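Local coordinates for uncharacterized protein (Pseudomonas aeruginosa PAO1, PDB 4R1D), which probably serves as the immunity protein Tli4, binding the type VI secretion lipase effector Tle4 and so protecting the producing bacterium from its own toxin, at residues D21-A26 with G167-E172; M67-I72 with L82-E87; R136-I141 with I149-I154; T184-N189 with G247-L252; M209-K214 with Y227-S232. All blocks are in the same frame, centred on the assembly; numbering follows the deposited sequence.

Contact 1 (D21-A26 with G167-E172); sequences DAVINA and GVTFPE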
# COMPACT_ATOMS: atom_id res chain seq x y z
N ASP B 21 -26.59 -18.22 8.39
CA ASP B 21 -25.25 -18.58 8.87
C ASP B 21 -24.14 -17.69 8.27
O ASP B 21 -22.97 -17.93 8.49
CB ASP B 21 -24.95 -20.05 8.59
CG ASP B 21 -25.03 -20.41 7.11
OD1 ASP B 21 -25.79 -19.74 6.38
OD2 ASP B 21 -24.34 -21.36 6.68
N ALA B 22 -24.53 -16.65 7.54
CA ALA B 22 -23.56 -15.73 6.93
C ALA B 22 -22.72 -15.08 8.02
O ALA B 22 -23.24 -14.67 9.06
CB ALA B 22 -24.27 -14.67 6.11
N VAL B 23 -21.41 -15.00 7.78
CA VAL B 23 -20.48 -14.34 8.69
C VAL B 23 -20.19 -12.95 8.12
O VAL B 23 -19.64 -12.84 7.02
CB VAL B 23 -19.16 -15.12 8.80
CG1 VAL B 23 -18.20 -14.42 9.76
CG2 VAL B 23 -19.43 -16.56 9.24
N ILE B 24 -20.56 -11.92 8.87
CA ILE B 24 -20.64 -10.55 8.36
C ILE B 24 -19.68 -9.61 9.09
O ILE B 24 -19.64 -9.58 10.32
CB ILE B 24 -22.08 -10.00 8.52
CG1 ILE B 24 -23.08 -10.90 7.80
CG2 ILE B 24 -22.19 -8.56 8.02
CD1 ILE B 24 -24.53 -10.69 8.24
N ASN B 25 -18.90 -8.85 8.33
CA ASN B 25 -18.06 -7.81 8.88
C ASN B 25 -18.37 -6.50 8.16
O ASN B 25 -18.32 -6.44 6.93
CB ASN B 25 -16.58 -8.16 8.68
CG ASN B 25 -16.11 -9.21 9.65
OD1 ASN B 25 -15.74 -8.90 10.78
ND2 ASN B 25 -16.14 -10.47 9.22
N ALA B 26 -18.71 -5.46 8.92
CA ALA B 26 -19.16 -4.20 8.33
C ALA B 26 -18.35 -3.01 8.81
O ALA B 26 -17.86 -2.98 9.95
CB ALA B 26 -20.62 -3.96 8.62
N GLY B 167 -18.65 -7.15 4.22
CA GLY B 167 -18.05 -8.35 3.66
C GLY B 167 -18.67 -9.58 4.31
O GLY B 167 -18.92 -9.58 5.51
N VAL B 168 -18.93 -10.60 3.50
CA VAL B 168 -19.71 -11.74 3.96
C VAL B 168 -19.09 -13.04 3.50
O VAL B 168 -18.74 -13.18 2.32
CB VAL B 168 -21.15 -11.67 3.39
CG1 VAL B 168 -22.04 -12.74 4.03
CG2 VAL B 168 -21.74 -10.29 3.63
N THR B 169 -18.95 -14.00 4.41
CA THR B 169 -18.57 -15.35 4.02
C THR B 169 -19.66 -16.35 4.37
O THR B 169 -20.56 -16.07 5.18
CB THR B 169 -17.20 -15.80 4.60
OG1 THR B 169 -17.28 -15.91 6.02
CG2 THR B 169 -16.10 -14.79 4.22
N PHE B 170 -19.58 -17.52 3.73
CA PHE B 170 -20.63 -18.52 3.82
C PHE B 170 -20.00 -19.86 4.20
O PHE B 170 -19.22 -20.42 3.43
CB PHE B 170 -21.34 -18.64 2.47
CG PHE B 170 -21.77 -17.32 1.90
CD1 PHE B 170 -23.05 -16.83 2.14
CD2 PHE B 170 -20.91 -16.57 1.11
CE1 PHE B 170 -23.45 -15.61 1.62
CE2 PHE B 170 -21.31 -15.35 0.59
CZ PHE B 170 -22.57 -14.87 0.84
N PRO B 171 -20.33 -20.37 5.40
CA PRO B 171 -19.76 -21.64 5.86
C PRO B 171 -19.81 -22.74 4.79
O PRO B 171 -18.82 -23.46 4.60
CB PRO B 171 -20.65 -22.00 7.05
CG PRO B 171 -21.02 -20.68 7.63
CD PRO B 171 -21.13 -19.72 6.44
N GLU B 172 -20.93 -22.84 4.09
CA GLU B 172 -21.14 -23.87 3.08
C GLU B 172 -20.33 -23.65 1.80
O GLU B 172 -20.20 -24.57 0.98
CB GLU B 172 -22.63 -23.97 2.72
CG GLU B 172 -23.53 -24.37 3.87
CD GLU B 172 -25.00 -24.29 3.52
OE1 GLU B 172 -25.34 -23.62 2.52
OE2 GLU B 172 -25.82 -24.89 4.25
O HOH W 1 -23.43 -21.17 4.27
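An antiparallel strand pairing near the protein surface joins V23–N25, at the start of strand 23-30, to G167–T169, at the end of strand 162-169. V23 and T169 exchange two backbone hydrogen bonds, V23 N to T169 O and T169 N to V23 O, each 2.9 Å. N25 and G167 do the same, N25 N to G167 O at 2.9 Å and G167 N to N25 O at 2.8 Å. Between these hydrogen-bonded pairs sits the non-hydrogen-bonded pair I24–V168, where CA of V168 makes a CA-H...O contact with V23 O.

The ladder joins strand 23-30, part of the Tli4 N-terminal domain, to strand 162-169, part of the C-terminal domain. On one face A22 CB touches V168 CG1 at 3.6 Å, and L18 of strand 14-18 packs on both I24 and V168. On the other face T169 OG1 comes within 3.4 Å of V23 CB. The threonine torsion (chi1 66°) sets this hydroxyl between its own backbone N and carbonyl carbon. N25, on this second face, packs against A66 of the partner chain.

Past the ladder, D21 and P171 slide by one another in opposite senses, and P171 CD lies 3.3 Å from D21 O. A water donates to D21 OD2 at 2.6 Å and accepts from E172 N, a bridge that ties the carboxylate to the opposing backbone.

Contact 2 (M67-I72 with L82-E87); sequences MFLRKI and LSWSSE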
# COMPACT_ATOMS: atom_id res chain seq x y z
N MET B 67 1.22 19.21 21.42
CA MET B 67 0.45 18.55 20.38
C MET B 67 -1.04 18.60 20.67
O MET B 67 -1.86 18.54 19.75
CB MET B 67 0.91 17.10 20.18
CG MET B 67 2.23 16.97 19.43
SD MET B 67 2.09 17.53 17.74
CE MET B 67 1.11 16.20 17.02
N PHE B 68 -1.41 18.71 21.95
CA PHE B 68 -2.82 18.81 22.30
C PHE B 68 -3.31 20.25 22.20
O PHE B 68 -2.72 21.15 22.79
CB PHE B 68 -3.08 18.26 23.70
CG PHE B 68 -4.54 18.19 24.05
CD1 PHE B 68 -5.35 17.23 23.47
CD2 PHE B 68 -5.10 19.07 24.97
CE1 PHE B 68 -6.70 17.15 23.78
CE2 PHE B 68 -6.45 18.99 25.28
CZ PHE B 68 -7.25 18.03 24.69
N LEU B 69 -4.39 20.45 21.46
CA LEU B 69 -4.95 21.79 21.30
C LEU B 69 -6.12 22.05 22.24
O LEU B 69 -6.09 23.01 23.01
CB LEU B 69 -5.34 22.01 19.84
CG LEU B 69 -4.07 21.85 18.99
CD1 LEU B 69 -4.39 21.70 17.53
CD2 LEU B 69 -3.10 23.02 19.23
N ARG B 70 -7.14 21.20 22.21
CA ARG B 70 -8.29 21.39 23.09
C ARG B 70 -9.23 20.21 23.11
O ARG B 70 -9.27 19.40 22.18
CB ARG B 70 -9.07 22.66 22.70
CG ARG B 70 -9.44 22.77 21.23
CD ARG B 70 -10.00 24.16 20.90
NE ARG B 70 -9.69 24.56 19.52
CZ ARG B 70 -8.52 25.07 19.14
NH1 ARG B 70 -7.55 25.25 20.03
NH2 ARG B 70 -8.31 25.40 17.88
N LYS B 71 -9.98 20.11 24.20
CA LYS B 71 -11.09 19.19 24.28
C LYS B 71 -12.37 19.97 24.03
O LYS B 71 -12.63 20.98 24.69
CB LYS B 71 -11.13 18.52 25.65
CG LYS B 71 -12.19 17.44 25.77
CD LYS B 71 -12.13 16.80 27.15
CE LYS B 71 -13.24 15.80 27.35
NZ LYS B 71 -13.23 15.27 28.74
N ILE B 72 -13.15 19.52 23.05
CA ILE B 72 -14.36 20.21 22.64
C ILE B 72 -15.61 19.47 23.10
O ILE B 72 -15.72 18.26 22.96
CB ILE B 72 -14.40 20.42 21.11
CG1 ILE B 72 -13.20 21.27 20.67
CG2 ILE B 72 -15.70 21.07 20.68
CD1 ILE B 72 -12.95 21.27 19.17
N LEU B 82 -8.86 17.52 20.07
CA LEU B 82 -8.25 18.17 18.91
C LEU B 82 -6.76 18.28 19.13
O LEU B 82 -6.30 18.86 20.12
CB LEU B 82 -8.86 19.56 18.71
CG LEU B 82 -8.49 20.26 17.39
CD1 LEU B 82 -9.26 19.64 16.25
CD2 LEU B 82 -8.83 21.74 17.50
N SER B 83 -6.00 17.71 18.20
CA SER B 83 -4.54 17.75 18.26
C SER B 83 -4.02 18.11 16.88
O SER B 83 -4.77 18.05 15.91
CB SER B 83 -3.98 16.40 18.71
OG SER B 83 -4.34 15.36 17.79
N TRP B 84 -2.76 18.51 16.78
CA TRP B 84 -2.12 18.64 15.47
C TRP B 84 -2.08 17.27 14.78
O TRP B 84 -1.91 16.25 15.44
CB TRP B 84 -0.70 19.21 15.61
CG TRP B 84 -0.71 20.69 15.85
CD1 TRP B 84 -0.28 21.34 16.97
CD2 TRP B 84 -1.18 21.69 14.95
NE1 TRP B 84 -0.46 22.70 16.82
CE2 TRP B 84 -1.01 22.94 15.59
CE3 TRP B 84 -1.73 21.67 13.66
CZ2 TRP B 84 -1.36 24.14 14.98
CZ3 TRP B 84 -2.08 22.86 13.06
CH2 TRP B 84 -1.89 24.08 13.72
N SER B 85 -2.23 17.25 13.46
CA SER B 85 -2.29 15.97 12.74
C SER B 85 -0.92 15.29 12.61
O SER B 85 -0.84 14.10 12.28
CB SER B 85 -2.93 16.14 11.37
OG SER B 85 -2.15 16.97 10.56
N SER B 86 0.15 16.04 12.85
CA SER B 86 1.50 15.48 12.95
C SER B 86 2.39 16.47 13.67
O SER B 86 1.98 17.60 13.94
CB SER B 86 2.10 15.18 11.58
OG SER B 86 2.70 16.35 11.04
N GLU B 87 3.62 16.05 13.95
CA GLU B 87 4.53 16.93 14.66
C GLU B 87 5.11 18.05 13.81
O GLU B 87 5.89 18.86 14.30
CB GLU B 87 5.63 16.11 15.35
CG GLU B 87 5.04 15.20 16.42
CD GLU B 87 6.08 14.41 17.19
OE1 GLU B 87 7.28 14.48 16.82
OE2 GLU B 87 5.69 13.72 18.15
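Backbone hydrogen bonds set the frame between M67–I72 and L82–E87. The carbonyl oxygen of L82 takes two of them, from L69 N at 2.8 Å and from R70 N at 3.2 Å. The first donor lies in the carbonyl plane and the second is tilted 17° from it. L82 N returns a bond to R70 O, and W84 N reaches M67 O at 3.1 Å.

Two successive residues facing one partner define a classic beta bulge, here in the hairpin of strands 68-73 and 79-84, within the Tli4 N-terminal domain. The register shifts by one residue between the pairs F68–S83 and R70–L82.

Apolar packing gathers on W84. L69 crosses the indole at about a right angle, its CD1 standing 4.0 Å from the centroid of the five-membered ring and almost exactly on the ring normal, a CH-pi contact. The other methyl, CD2, is 3.6 Å from W84 NE1. M67 also crosses W84 at about a right angle: bends at its second and third torsions (-66° and -72°) curl the chain until CE rests 3.8 Å from W84 CB. Its sulfur has an oblique Met-aromatic relation to the same ring. H61 and Y93 also meet the indole.

Charge enters at R70, which runs side by side with L82. L82 CD2 covers one face of the guanidinium, 3.6 Å from R70 NE, while NE itself forms a salt bridge to OE2 of E119, at the start of helix 119-132.

Contact 3 (R136-I141 with I149-I154); sequences RAPKEI and IDHAYI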
# COMPACT_ATOMS: atom_id res chain seq x y z
N ARG B 136 -30.75 1.70 17.91
CA ARG B 136 -31.69 0.70 17.41
C ARG B 136 -31.18 -0.68 17.83
O ARG B 136 -29.99 -0.85 18.10
CB ARG B 136 -31.82 0.78 15.87
CG ARG B 136 -30.60 0.25 15.10
CD ARG B 136 -30.70 0.41 13.57
NE ARG B 136 -29.44 -0.03 12.97
CZ ARG B 136 -29.23 -1.23 12.43
NH1 ARG B 136 -30.21 -2.11 12.36
NH2 ARG B 136 -28.03 -1.54 11.96
N ALA B 137 -32.08 -1.65 17.92
CA ALA B 137 -31.68 -3.03 18.20
C ALA B 137 -30.91 -3.54 16.99
O ALA B 137 -31.09 -3.02 15.88
CB ALA B 137 -32.91 -3.90 18.47
N PRO B 138 -30.03 -4.54 17.19
CA PRO B 138 -29.11 -4.96 16.13
C PRO B 138 -29.79 -5.27 14.79
O PRO B 138 -29.19 -5.00 13.75
CB PRO B 138 -28.48 -6.23 16.70
CG PRO B 138 -28.48 -5.99 18.18
CD PRO B 138 -29.76 -5.22 18.47
N LYS B 139 -31.00 -5.83 14.82
CA LYS B 139 -31.72 -6.14 13.58
C LYS B 139 -32.99 -5.30 13.38
O LYS B 139 -33.80 -5.57 12.50
CB LYS B 139 -32.03 -7.64 13.50
CG LYS B 139 -30.79 -8.53 13.57
CD LYS B 139 -31.19 -10.00 13.40
CE LYS B 139 -30.31 -10.93 14.23
NZ LYS B 139 -30.65 -10.89 15.69
N GLU B 140 -33.14 -4.25 14.17
CA GLU B 140 -34.30 -3.39 14.06
C GLU B 140 -34.21 -2.54 12.79
O GLU B 140 -33.19 -1.90 12.55
CB GLU B 140 -34.43 -2.49 15.29
CG GLU B 140 -35.67 -1.63 15.28
CD GLU B 140 -35.74 -0.70 16.48
OE1 GLU B 140 -34.73 -0.56 17.21
OE2 GLU B 140 -36.82 -0.13 16.70
N ILE B 141 -35.28 -2.53 12.01
CA ILE B 141 -35.35 -1.73 10.78
C ILE B 141 -36.07 -0.42 11.03
O ILE B 141 -37.29 -0.41 11.22
CB ILE B 141 -36.09 -2.51 9.68
CG1 ILE B 141 -35.41 -3.87 9.45
CG2 ILE B 141 -36.18 -1.68 8.39
CD1 ILE B 141 -36.09 -4.74 8.38
N ILE B 149 -25.94 2.20 11.14
CA ILE B 149 -24.63 1.66 11.47
C ILE B 149 -24.83 0.62 12.58
O ILE B 149 -25.98 0.28 12.91
CB ILE B 149 -23.67 2.78 11.91
CG1 ILE B 149 -24.15 3.43 13.21
CG2 ILE B 149 -23.56 3.85 10.81
CD1 ILE B 149 -23.19 4.45 13.79
N ASP B 150 -23.75 0.11 13.17
CA ASP B 150 -23.88 -0.84 14.27
C ASP B 150 -24.71 -0.23 15.40
O ASP B 150 -24.36 0.83 15.92
CB ASP B 150 -22.52 -1.20 14.86
CG ASP B 150 -21.55 -1.66 13.82
OD1 ASP B 150 -21.51 -2.88 13.53
OD2 ASP B 150 -20.83 -0.81 13.28
N HIS B 151 -25.80 -0.90 15.77
CA HIS B 151 -26.57 -0.53 16.97
C HIS B 151 -27.22 0.85 16.93
O HIS B 151 -27.73 1.33 17.94
CB HIS B 151 -25.69 -0.62 18.21
CG HIS B 151 -25.07 -1.97 18.42
ND1 HIS B 151 -25.77 -3.04 18.93
CD2 HIS B 151 -23.81 -2.41 18.19
CE1 HIS B 151 -24.97 -4.09 19.01
NE2 HIS B 151 -23.78 -3.73 18.56
N ALA B 152 -27.21 1.50 15.78
CA ALA B 152 -27.77 2.84 15.71
C ALA B 152 -28.06 3.28 14.29
O ALA B 152 -27.86 2.53 13.33
CB ALA B 152 -26.82 3.83 16.39
N TYR B 153 -28.57 4.50 14.16
CA TYR B 153 -28.65 5.14 12.86
C TYR B 153 -28.54 6.64 13.00
O TYR B 153 -28.93 7.23 14.00
CB TYR B 153 -29.93 4.77 12.12
CG TYR B 153 -31.21 5.25 12.77
CD1 TYR B 153 -31.79 4.55 13.83
CD2 TYR B 153 -31.85 6.39 12.30
CE1 TYR B 153 -32.97 5.00 14.41
CE2 TYR B 153 -33.03 6.83 12.87
CZ TYR B 153 -33.58 6.14 13.92
OH TYR B 153 -34.75 6.60 14.48
N ILE B 154 -27.98 7.27 11.98
CA ILE B 154 -27.84 8.71 11.96
C ILE B 154 -29.11 9.25 11.35
O ILE B 154 -29.35 9.11 10.15
CB ILE B 154 -26.59 9.12 11.16
CG1 ILE B 154 -25.36 8.43 11.75
CG2 ILE B 154 -26.44 10.64 11.16
CD1 ILE B 154 -24.10 8.55 10.91
O HOH W 2 -26.45 -3.39 14.72
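R136, with the largest buried area of this contact, sends its side chain across to I149 and A152, the two ends of the turn between strands 146-149 and 152-155. The chain is extended from CG to NE, which carries the guanidinium along the opposing backbone. R136 NE donates to A152 O at 3.0 Å and R136 NH2 to I149 O at 2.9 Å. Both oxygens lie near the guanidinium plane, yet each is met from above its own carbonyl plane, by 51° and 42° respectively. A152 O also accepts from I149 N, and the two donors approach it from opposite faces. A third bond within the 136-141 segment, R136 NH1 to E140 O at 3.0 Å, completes the hold on the flat group.

Two turns frame the site. I149–A152 form a type II beta turn, and A137–E140 form a type I turn on the facing loop. Strand 133-135 lies beside strand 152-155 in this small three-stranded antiparallel sheet.

H151, next in buried area, stands at the third position of the type II turn with positive phi (63°). Its carbonyl oxygen accepts from R136 N at 3.0 Å, while a water accepting from H151 N at 2.8 Å weakly donates to P138 O. The imidazole passes obliquely by P138, whose CG lies 4.1 Å from H151 CE1, and the ring also meets those of Y37 and H106.

Contact 4 (T184-N189 with G247-L252); sequences TGAELN and GKEESL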
# COMPACT_ATOMS: atom_id res chain seq x y z
N THR B 184 -21.53 7.87 -1.49
CA THR B 184 -22.16 9.03 -2.11
C THR B 184 -21.31 9.52 -3.29
O THR B 184 -20.09 9.41 -3.26
CB THR B 184 -22.37 10.21 -1.11
OG1 THR B 184 -21.18 10.41 -0.34
CG2 THR B 184 -23.56 9.95 -0.17
N GLY B 185 -21.97 10.05 -4.31
CA GLY B 185 -21.29 10.54 -5.49
C GLY B 185 -21.26 9.54 -6.63
O GLY B 185 -21.11 8.33 -6.42
N ALA B 186 -21.41 10.04 -7.85
CA ALA B 186 -21.39 9.17 -9.02
C ALA B 186 -19.97 8.68 -9.25
O ALA B 186 -19.02 9.46 -9.19
CB ALA B 186 -21.90 9.90 -10.24
N GLU B 187 -19.82 7.39 -9.52
CA GLU B 187 -18.51 6.90 -9.94
C GLU B 187 -18.17 7.56 -11.28
O GLU B 187 -19.06 7.93 -12.06
CB GLU B 187 -18.52 5.38 -10.06
CG GLU B 187 -17.16 4.76 -10.32
CD GLU B 187 -16.09 5.24 -9.34
OE1 GLU B 187 -15.45 6.27 -9.64
OE2 GLU B 187 -15.90 4.58 -8.30
N LEU B 188 -16.88 7.70 -11.55
CA LEU B 188 -16.39 8.46 -12.70
C LEU B 188 -16.57 7.74 -14.04
O LEU B 188 -16.56 8.37 -15.10
CB LEU B 188 -14.92 8.82 -12.49
CG LEU B 188 -14.63 9.99 -11.54
CD1 LEU B 188 -15.23 9.75 -10.16
CD2 LEU B 188 -13.13 10.22 -11.44
N ASN B 189 -16.70 6.42 -13.99
CA ASN B 189 -16.96 5.62 -15.17
C ASN B 189 -17.94 4.51 -14.82
O ASN B 189 -18.24 4.30 -13.64
CB ASN B 189 -15.66 5.06 -15.77
CG ASN B 189 -14.84 4.27 -14.76
OD1 ASN B 189 -15.37 3.72 -13.81
ND2 ASN B 189 -13.53 4.22 -14.98
N GLY B 247 -24.54 5.65 -9.72
CA GLY B 247 -24.82 6.66 -8.72
C GLY B 247 -25.13 8.02 -9.30
O GLY B 247 -24.82 8.29 -10.46
N LYS B 248 -25.75 8.88 -8.49
CA LYS B 248 -26.06 10.25 -8.87
C LYS B 248 -25.39 11.16 -7.87
O LYS B 248 -25.21 10.78 -6.72
CB LYS B 248 -27.57 10.50 -8.82
CG LYS B 248 -28.42 9.52 -9.61
CD LYS B 248 -28.30 9.75 -11.10
CE LYS B 248 -29.35 8.95 -11.86
NZ LYS B 248 -29.12 9.00 -13.33
N GLU B 249 -25.03 12.36 -8.29
CA GLU B 249 -24.36 13.31 -7.40
C GLU B 249 -25.29 13.82 -6.29
O GLU B 249 -26.47 14.05 -6.52
CB GLU B 249 -23.79 14.47 -8.21
CG GLU B 249 -22.90 14.00 -9.34
CD GLU B 249 -21.95 15.06 -9.84
OE1 GLU B 249 -20.91 14.68 -10.44
OE2 GLU B 249 -22.23 16.27 -9.64
N GLU B 250 -24.73 14.01 -5.10
CA GLU B 250 -25.48 14.54 -3.97
C GLU B 250 -26.81 13.83 -3.75
O GLU B 250 -27.85 14.46 -3.58
CB GLU B 250 -25.72 16.05 -4.15
CG GLU B 250 -24.44 16.87 -4.14
CD GLU B 250 -24.71 18.36 -4.10
OE1 GLU B 250 -25.84 18.77 -4.43
OE2 GLU B 250 -23.78 19.12 -3.73
N SER B 251 -26.77 12.50 -3.73
CA SER B 251 -27.97 11.71 -3.51
C SER B 251 -27.75 10.62 -2.47
O SER B 251 -26.89 9.75 -2.64
CB SER B 251 -28.45 11.09 -4.83
OG SER B 251 -29.54 10.22 -4.60
N LEU B 252 -28.53 10.66 -1.39
CA LEU B 252 -28.38 9.69 -0.31
C LEU B 252 -28.91 8.32 -0.72
O LEU B 252 -28.39 7.28 -0.29
CB LEU B 252 -29.09 10.16 0.96
CG LEU B 252 -28.60 11.46 1.60
CD1 LEU B 252 -29.43 11.85 2.81
CD2 LEU B 252 -27.13 11.34 1.96
O HOH W 3 -24.66 10.15 -4.14
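A186 and G247 make the closest approach between these two loops, with A186 CB 3.3 Å from G247 O. The same methyl lies 4.3 Å from CG of E249, and farther along T184 CG2 is 4.4 Å from L252 CD2. The contacts to E249 and L252 are looser, and neither loop has regular secondary structure here.

One water bridges the backbones of the two loops. It accepts from G185 N and donates to K248 O and to S251 O, all three at 2.7 Å, so groups that do not meet directly are linked. The loops join strand 176-183 to helix 191-205 and strand 236-245 to strand 256-263, so the contact draws together two connections, both within the Tli4 C-terminal domain. Both glycines have positive phi, 97° at G185 and 102° at G247, a conformation in which a CB would press on the preceding carbonyl oxygen.

In the next shell, Q246 NE2 donates to E187 O, and S251 OG bonds to E254 N. The 184-189 loop also faces the partner chain, where K100 NZ of that chain bonds to G185 O. The carboxylate of E187 accepts from backbone N of K100 and A101 of the partner chain, while E187 OE1 takes a further bond from L188 N at 2.8 Å.

Contact 5 (M209-K214 with Y227-S232); sequences METLRK and YLVAGS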
# COMPACT_ATOMS: atom_id res chain seq x y z
N MET B 209 -10.92 -19.44 -18.83
CA MET B 209 -11.79 -18.33 -18.43
C MET B 209 -13.05 -18.31 -19.28
O MET B 209 -12.99 -18.60 -20.48
CB MET B 209 -11.07 -16.98 -18.57
CG MET B 209 -10.08 -16.64 -17.46
SD MET B 209 -10.83 -16.51 -15.82
CE MET B 209 -10.77 -18.16 -15.25
N GLU B 210 -14.18 -17.95 -18.68
CA GLU B 210 -15.38 -17.70 -19.46
C GLU B 210 -16.26 -16.62 -18.84
O GLU B 210 -16.24 -16.40 -17.63
CB GLU B 210 -16.18 -18.98 -19.67
CG GLU B 210 -16.97 -19.44 -18.47
CD GLU B 210 -17.70 -20.75 -18.74
OE1 GLU B 210 -17.24 -21.79 -18.23
OE2 GLU B 210 -18.72 -20.74 -19.46
N THR B 211 -17.03 -15.94 -19.68
CA THR B 211 -18.02 -15.01 -19.18
C THR B 211 -19.34 -15.74 -19.02
O THR B 211 -19.85 -16.32 -19.97
CB THR B 211 -18.19 -13.81 -20.13
OG1 THR B 211 -16.97 -13.05 -20.14
CG2 THR B 211 -19.33 -12.91 -19.67
N LEU B 212 -19.89 -15.73 -17.81
CA LEU B 212 -21.18 -16.37 -17.57
C LEU B 212 -22.34 -15.46 -17.93
O LEU B 212 -23.41 -15.93 -18.32
CB LEU B 212 -21.32 -16.83 -16.11
CG LEU B 212 -20.30 -17.84 -15.59
CD1 LEU B 212 -20.57 -18.19 -14.13
CD2 LEU B 212 -20.30 -19.10 -16.45
N ARG B 213 -22.13 -14.16 -17.79
CA ARG B 213 -23.20 -13.20 -17.96
C ARG B 213 -22.65 -11.79 -18.07
O ARG B 213 -21.69 -11.42 -17.38
CB ARG B 213 -24.14 -13.29 -16.76
CG ARG B 213 -25.61 -13.28 -17.09
CD ARG B 213 -26.43 -12.98 -15.83
NE ARG B 213 -26.87 -14.18 -15.12
CZ ARG B 213 -27.38 -14.16 -13.89
NH1 ARG B 213 -27.48 -13.01 -13.23
NH2 ARG B 213 -27.77 -15.29 -13.31
N LYS B 214 -23.25 -10.98 -18.93
CA LYS B 214 -22.88 -9.58 -19.05
C LYS B 214 -24.08 -8.78 -19.53
O LYS B 214 -24.61 -9.05 -20.60
CB LYS B 214 -21.71 -9.39 -20.02
CG LYS B 214 -21.45 -7.93 -20.38
CD LYS B 214 -20.31 -7.77 -21.37
CE LYS B 214 -20.07 -6.30 -21.68
NZ LYS B 214 -19.14 -6.09 -22.82
N TYR B 227 -21.43 -8.05 -14.59
CA TYR B 227 -20.48 -8.73 -15.42
C TYR B 227 -20.02 -9.90 -14.57
O TYR B 227 -19.53 -9.70 -13.47
CB TYR B 227 -19.30 -7.78 -15.72
CG TYR B 227 -18.61 -8.02 -17.04
CD1 TYR B 227 -18.37 -9.31 -17.50
CD2 TYR B 227 -18.22 -6.96 -17.84
CE1 TYR B 227 -17.73 -9.53 -18.71
CE2 TYR B 227 -17.58 -7.17 -19.06
CZ TYR B 227 -17.34 -8.46 -19.48
OH TYR B 227 -16.72 -8.69 -20.69
N LEU B 228 -20.22 -11.12 -15.06
CA LEU B 228 -19.98 -12.31 -14.25
C LEU B 228 -19.02 -13.24 -14.97
O LEU B 228 -19.31 -13.68 -16.09
CB LEU B 228 -21.31 -13.06 -14.02
CG LEU B 228 -22.21 -12.71 -12.83
CD1 LEU B 228 -22.47 -11.23 -12.67
CD2 LEU B 228 -23.53 -13.47 -12.94
N VAL B 229 -17.89 -13.55 -14.36
CA VAL B 229 -16.93 -14.43 -15.00
C VAL B 229 -16.56 -15.60 -14.09
O VAL B 229 -16.72 -15.52 -12.87
CB VAL B 229 -15.66 -13.67 -15.47
CG1 VAL B 229 -16.05 -12.45 -16.31
CG2 VAL B 229 -14.82 -13.26 -14.28
N ALA B 230 -16.09 -16.68 -14.68
CA ALA B 230 -15.63 -17.82 -13.92
C ALA B 230 -14.50 -18.48 -14.68
O ALA B 230 -14.37 -18.31 -15.90
CB ALA B 230 -16.76 -18.80 -13.68
N GLY B 231 -13.66 -19.22 -13.97
CA GLY B 231 -12.63 -19.98 -14.65
C GLY B 231 -12.01 -21.10 -13.85
O GLY B 231 -12.06 -21.12 -12.63
N SER B 232 -11.39 -22.03 -14.57
CA SER B 232 -10.81 -23.20 -13.94
C SER B 232 -9.34 -23.33 -14.27
O SER B 232 -8.93 -23.15 -15.41
CB SER B 232 -11.55 -24.46 -14.40
OG SER B 232 -12.87 -24.48 -13.87
O HOH W 4 -17.24 -11.05 -22.09
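K214 lies along Y227 in a beta hairpin, strands 209-214 and 225-233, whose antiparallel pairing is interrupted by a classic beta bulge. The two side chains run side by side in the same direction. With the lysine fully extended and its CG anti to the backbone N (chi1 169°), CD stands over one face of the phenol, 3.9 Å from the ring centroid, as a CH-pi contact. Beyond the ring, K214 NZ forms a salt bridge with D196 OD1, the same oxygen that hydrogen-bonds to Y227 OH.

T211 meets this ring differently, crossing at about a right angle. Its OG1 lies at the ring edge, in plane, and its CG2 is 3.9 Å from Y227 CE1.

On the reverse face R213 and L228 also run alongside each other. L228 CD2 sits over one face of the guanidinium, which forms salt bridges to D289 and E226. L212 CD1 packs 3.9 Å from A230 CB, and helix 281-292 adds L285 and W288 against L228.

At the bulge L212 and R213 both face L228: L212 N bonds to L228 O at 2.7 Å, whereas R213 N makes only a weak bond to the same oxygen. Regular pairing surrounds it, with E210 N to A230 O at 2.8 Å. A water donates to Y227 OH at 2.8 Å and lies the same distance from T211 OG1.

Contacts 1, 2 and 5 pair neighbouring strands of one antiparallel run, whereas contacts 3 and 4 involve turns and loops. Contacts 2 and 5 are both bulged hairpins, one in each domain, with centres about 51 Å apart. Each is partly buried and pairs an apolar methyl with a guanidinium, though an indole collects the packing in contact 2 and a phenol in contact 5. Contact 1, at the surface, joins strands remote in sequence through a regular ladder. Contact 3, a buried contact, rests chiefly on an arginine bonded to carbonyls at a turn beside a small sheet. Contact 4 bridges loops by a water and has the most residues near the partner chain, which does not touch contact 3.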